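Local coordinates for protein DNA ligase (Archaeoglobus fulgidus, PDB 3GDE) that probably seals nicks in double-stranded DNA during replication, recombination and repair, using ATP and passing through an adenylated lysine intermediate, at residues Q508-S513 / N547-Q552. Numbering follows the deposited sequence.
Sequences QEIQKS and NLYKLQ
Tyr-549 reaches from helix 542-550 to strand 509-512 and lays its ring along the backbone between Ile-510 and Lys-512. CG stands anti to the backbone N (chi1 172°), which carries the end of the ring nearer to the strand than the direction of CB alone would. Its edge meets the peptide: CD1 lies 3.1 Å from Ile-510 O, which sits near the ring plane. One face is covered by the aliphatic part of Lys-512, whose chain runs across the ring at about a right angle and brings CG to 3.3 Å from Tyr-549 CZ. A water ties the phenol to the strand, 3.2 Å from Tyr-549 OH, while accepting a hydrogen bond from Lys-512 N at 3.1 Å.

Ile-510 points at the helix and uses both branches: CG2 packs 4.1 Å from Tyr-549 CD1, while Ile-510 CD1, on the other branch, lies 3.9 Å from Leu-548 CB. Gln-552 extends its side chain to end against the backbone of Ile-510, crossing the side chain of Glu-509 at a slant. Tyr-520 of the partner strand 520-523 also meets the Tyr-549 ring, their planes inclined by about 55°. The C-terminal helix thus packs on a two-stranded antiparallel hairpin of the OB-fold region of an ATP-dependent DNA ligase, with a classic beta bulge at the start of strand 509-512, where Gln-508 and Glu-509 both face Arg-523.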
# COMPACT_ATOMS: atom_id res chain seq x y z
N GLN A 508 -1.47 6.79 -23.48
CA GLN A 508 -1.41 8.02 -24.28
C GLN A 508 -2.34 9.10 -23.73
O GLN A 508 -1.98 10.28 -23.68
CB GLN A 508 -1.73 7.75 -25.76
CG GLN A 508 -0.62 7.02 -26.53
CD GLN A 508 0.74 7.68 -26.40
OE1 GLN A 508 0.88 8.88 -26.62
NE2 GLN A 508 1.75 6.89 -26.02
N GLU A 509 -3.53 8.68 -23.30
CA GLU A 509 -4.56 9.60 -22.85
C GLU A 509 -5.54 8.92 -21.88
O GLU A 509 -5.79 7.73 -21.98
CB GLU A 509 -5.32 10.16 -24.05
CG GLU A 509 -6.16 11.39 -23.73
CD GLU A 509 -6.90 11.96 -24.94
OE1 GLU A 509 -7.26 11.19 -25.88
OE2 GLU A 509 -7.14 13.19 -24.93
N ILE A 510 -6.05 9.70 -20.93
CA ILE A 510 -7.23 9.30 -20.16
C ILE A 510 -8.43 10.03 -20.78
O ILE A 510 -8.43 11.25 -20.88
CB ILE A 510 -7.12 9.65 -18.65
CG1 ILE A 510 -5.89 8.99 -18.02
CG2 ILE A 510 -8.38 9.24 -17.90
CD1 ILE A 510 -5.39 9.67 -16.75
N GLN A 511 -9.44 9.28 -21.22
CA GLN A 511 -10.70 9.89 -21.67
C GLN A 511 -11.80 9.69 -20.63
O GLN A 511 -11.76 8.74 -19.86
CB GLN A 511 -11.20 9.30 -23.00
CG GLN A 511 -10.23 8.46 -23.82
CD GLN A 511 -10.97 7.56 -24.83
OE1 GLN A 511 -10.43 7.21 -25.89
NE2 GLN A 511 -12.21 7.17 -24.50
N LYS A 512 -12.78 10.59 -20.63
CA LYS A 512 -14.04 10.32 -19.94
C LYS A 512 -14.88 9.39 -20.81
O LYS A 512 -14.98 9.57 -22.02
CB LYS A 512 -14.82 11.61 -19.65
CG LYS A 512 -14.14 12.52 -18.65
CD LYS A 512 -15.13 13.36 -17.85
CE LYS A 512 -15.49 12.66 -16.55
NZ LYS A 512 -16.35 13.51 -15.67
N SER A 513 -15.48 8.38 -20.18
CA SER A 513 -16.17 7.31 -20.89
C SER A 513 -17.21 6.67 -19.99
O SER A 513 -16.97 6.48 -18.79
CB SER A 513 -15.17 6.24 -21.37
OG SER A 513 -15.81 5.22 -22.13
N ASN A 547 -7.50 13.94 -11.41
CA ASN A 547 -6.53 15.03 -11.48
C ASN A 547 -5.65 14.93 -12.73
O ASN A 547 -5.39 15.93 -13.39
CB ASN A 547 -5.65 15.09 -10.22
CG ASN A 547 -6.43 15.51 -8.96
OD1 ASN A 547 -7.48 16.16 -9.03
ND2 ASN A 547 -5.91 15.12 -7.80
N LEU A 548 -5.20 13.72 -13.04
CA LEU A 548 -4.39 13.51 -14.24
C LEU A 548 -5.17 13.79 -15.52
O LEU A 548 -4.62 14.34 -16.48
CB LEU A 548 -3.74 12.13 -14.26
CG LEU A 548 -2.67 11.87 -13.17
CD1 LEU A 548 -2.22 10.41 -13.18
CD2 LEU A 548 -1.47 12.80 -13.29
N TYR A 549 -6.46 13.43 -15.52
CA TYR A 549 -7.37 13.77 -16.63
C TYR A 549 -7.50 15.28 -16.83
O TYR A 549 -7.28 15.78 -17.92
CB TYR A 549 -8.75 13.14 -16.43
CG TYR A 549 -9.76 13.60 -17.45
CD1 TYR A 549 -9.87 12.97 -18.68
CD2 TYR A 549 -10.59 14.70 -17.19
CE1 TYR A 549 -10.78 13.40 -19.64
CE2 TYR A 549 -11.51 15.14 -18.14
CZ TYR A 549 -11.60 14.48 -19.36
OH TYR A 549 -12.51 14.91 -20.30
N LYS A 550 -7.87 15.99 -15.76
CA LYS A 550 -8.07 17.45 -15.78
C LYS A 550 -6.83 18.21 -16.26
O LYS A 550 -6.95 19.31 -16.80
CB LYS A 550 -8.47 17.97 -14.39
CG LYS A 550 -9.96 17.85 -14.10
CD LYS A 550 -10.39 18.68 -12.89
CE LYS A 550 -10.45 17.86 -11.61
NZ LYS A 550 -11.40 18.44 -10.59
N LEU A 551 -5.67 17.60 -16.05
CA LEU A 551 -4.38 18.20 -16.33
C LEU A 551 -3.97 18.07 -17.80
O LEU A 551 -3.01 18.69 -18.24
CB LEU A 551 -3.33 17.59 -15.41
CG LEU A 551 -1.98 18.29 -15.27
CD1 LEU A 551 -2.07 19.45 -14.29
CD2 LEU A 551 -0.95 17.28 -14.84
N GLN A 552 -4.70 17.24 -18.54
CA GLN A 552 -4.52 17.15 -19.99
C GLN A 552 -5.06 18.38 -20.71
O GLN A 552 -4.64 18.70 -21.82
CB GLN A 552 -5.21 15.90 -20.53
CG GLN A 552 -4.64 14.60 -20.01
CD GLN A 552 -5.44 13.39 -20.45
OE1 GLN A 552 -6.65 13.48 -20.68
NE2 GLN A 552 -4.78 12.24 -20.55
O HOH W 1 -12.35 12.78 -22.74